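Local coordinates for protein superoxide dismutase [Fe] (Sulfolobus solfataricus, PDB 1WB7) that converts superoxide radicals into hydrogen peroxide and molecular oxygen, using one iron ion per subunit, at residues D31-Y34 with N35-K39. The protein carries 1 engineered substitution. Sequence-based numbering, arbitrary orientation.
Sequences DVHY and NGHHK. With FE (Fe (III) ion), chain C.
One turn of the long first helix of the iron superoxide dismutase alpha-hairpin, helix 27-57, swells here into a pi-type bulge where His-33 meets His-37 beside the metal. Asn-35 N still bonds Asp-31 O in alpha-helical fashion, but the bonds to Val-32 O, His-33 O and Tyr-34 O then come from residues five further on; His-37 N reaches Val-32 O at 2.9 Å, with a weak extra bond from Gly-36 N. His-33 places its NE2 on the iron(III) at 2.2 Å. With CG swung away from its own backbone N and beside its carbonyl carbon (chi1 -160°), the ring is carried toward the following turn, where CB of His-37 lies at its edge; the two imidazole planes stand at 89°. His-37 turns its own ring edge to His-33 CA. On another side of the helix, the Asn-35 amide grips Asp-31: ND2 meets OD2 at 2.8 Å, nearly along the C-O axis, and bonds Asp-31 O weakly. Asn-35 OD1 lies obliquely by the Tyr-34 ring, 3.4 Å from CD2. Polar ends find partners beyond this turn: Tyr-34 OH bonds Pro-12 O, and His-37 NE2 bonds Tyr-177 OH of the second subunit. His-38 bridges to Trp-88 and His-81 of helix 67-89, which also supplies the iron ligand His-84; Asp-170, ending strand 165-170, and His-174, just before helix 177-180, complete the protein ligands.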
loop_
_atom_site.group_PDB
_atom_site.type_symbol
_atom_site.label_atom_id
_atom_site.label_comp_id
_atom_site.label_asym_id
_atom_site.label_seq_id
_atom_site.Cartn_x
_atom_site.Cartn_y
_atom_site.Cartn_z
ATOM N N ASP A 31 -8.254 -20.225 -19.671
ATOM C CA ASP A 31 -9.667 -20.494 -19.459
ATOM C C ASP A 31 -10.203 -19.884 -18.160
ATOM O O ASP A 31 -11.159 -19.112 -18.179
ATOM C CB ASP A 31 -9.903 -22.008 -19.452
ATOM C CG ASP A 31 -11.375 -22.371 -19.400
ATOM O OD1 ASP A 31 -11.681 -23.569 -19.242
ATOM O OD2 ASP A 31 -12.225 -21.464 -19.526
ATOM N N VAL A 32 -9.590 -20.228 -17.033
ATOM C CA VAL A 32 -10.050 -19.707 -15.748
ATOM C C VAL A 32 -9.610 -18.257 -15.542
ATOM O O VAL A 32 -10.281 -17.473 -14.869
ATOM C CB VAL A 32 -9.536 -20.591 -14.572
ATOM C CG1 VAL A 32 -8.016 -20.585 -14.526
ATOM C CG2 VAL A 32 -10.113 -20.102 -13.259
ATOM N N HIS A 33 -8.483 -17.899 -16.137
ATOM C CA HIS A 33 -7.972 -16.543 -16.008
ATOM C C HIS A 33 -8.954 -15.542 -16.617
ATOM O O HIS A 33 -9.184 -14.467 -16.068
ATOM C CB HIS A 33 -6.611 -16.439 -16.699
ATOM C CG HIS A 33 -5.786 -15.281 -16.235
ATOM N ND1 HIS A 33 -4.467 -15.115 -16.597
ATOM C CD2 HIS A 33 -6.087 -14.239 -15.424
ATOM C CE1 HIS A 33 -3.991 -14.023 -16.030
ATOM N NE2 HIS A 33 -4.952 -13.472 -15.313
ATOM N N TYR A 34 -9.539 -15.912 -17.753
ATOM C CA TYR A 34 -10.497 -15.049 -18.444
ATOM C C TYR A 34 -11.920 -15.242 -17.918
ATOM O O TYR A 34 -12.556 -14.295 -17.440
ATOM C CB TYR A 34 -10.460 -15.340 -19.950
ATOM C CG TYR A 34 -11.510 -14.609 -20.755
ATOM C CD1 TYR A 34 -11.425 -13.233 -20.962
ATOM C CD2 TYR A 34 -12.603 -15.289 -21.289
ATOM C CE1 TYR A 34 -12.396 -12.549 -21.675
ATOM C CE2 TYR A 34 -13.588 -14.612 -22.006
ATOM C CZ TYR A 34 -13.476 -13.241 -22.195
ATOM O OH TYR A 34 -14.445 -12.559 -22.897
ATOM N N ASN A 35 -12.418 -16.472 -17.998
ATOM C CA ASN A 35 -13.780 -16.768 -17.555
ATOM C C ASN A 35 -13.995 -16.722 -16.055
ATOM O O ASN A 35 -15.125 -16.566 -15.595
ATOM C CB ASN A 35 -14.218 -18.131 -18.088
ATOM C CG ASN A 35 -14.295 -18.153 -19.587
ATOM O OD1 ASN A 35 -15.038 -17.379 -20.186
ATOM N ND2 ASN A 35 -13.517 -19.026 -20.209
ATOM N N GLY A 36 -12.915 -16.858 -15.291
ATOM C CA GLY A 36 -13.037 -16.818 -13.846
ATOM C C GLY A 36 -12.589 -15.495 -13.251
ATOM O O GLY A 36 -13.396 -14.727 -12.735
ATOM N N HIS A 37 -11.293 -15.223 -13.333
ATOM C CA HIS A 37 -10.737 -13.998 -12.775
ATOM C C HIS A 37 -11.210 -12.692 -13.425
ATOM O O HIS A 37 -11.741 -11.818 -12.739
ATOM C CB HIS A 37 -9.210 -14.078 -12.805
ATOM C CG HIS A 37 -8.650 -15.124 -11.894
ATOM N ND1 HIS A 37 -8.540 -14.944 -10.532
ATOM C CD2 HIS A 37 -8.200 -16.377 -12.145
ATOM C CE1 HIS A 37 -8.045 -16.040 -9.983
ATOM N NE2 HIS A 37 -7.830 -16.925 -10.940
ATOM N N HIS A 38 -11.034 -12.549 -14.734
ATOM C CA HIS A 38 -11.453 -11.310 -15.391
ATOM C C HIS A 38 -12.951 -11.057 -15.227
ATOM O O HIS A 38 -13.369 -9.953 -14.874
ATOM C CB HIS A 38 -11.072 -11.328 -16.877
ATOM C CG HIS A 38 -11.200 -9.995 -17.550
ATOM N ND1 HIS A 38 -10.705 -9.751 -18.814
ATOM C CD2 HIS A 38 -11.767 -8.837 -17.139
ATOM C CE1 HIS A 38 -10.960 -8.500 -19.151
ATOM N NE2 HIS A 38 -11.604 -7.923 -18.153
ATOM N N LYS A 39 -13.763 -12.078 -15.479
ATOM C CA LYS A 39 -15.206 -11.933 -15.331
ATOM C C LYS A 39 -15.536 -11.517 -13.895
ATOM O O LYS A 39 -16.447 -10.724 -13.661
ATOM C CB LYS A 39 -15.901 -13.253 -15.671
ATOM C CG LYS A 39 -17.425 -13.195 -15.619
ATOM C CD LYS A 39 -18.020 -14.459 -16.230
ATOM C CE LYS A 39 -17.597 -14.601 -17.691
ATOM N NZ LYS A 39 -18.019 -15.890 -18.318
HETATM FE FE FE C . -4.626 -11.957 -13.810
HETATM O O HOH W 1 -4.065 -10.429 -12.076
#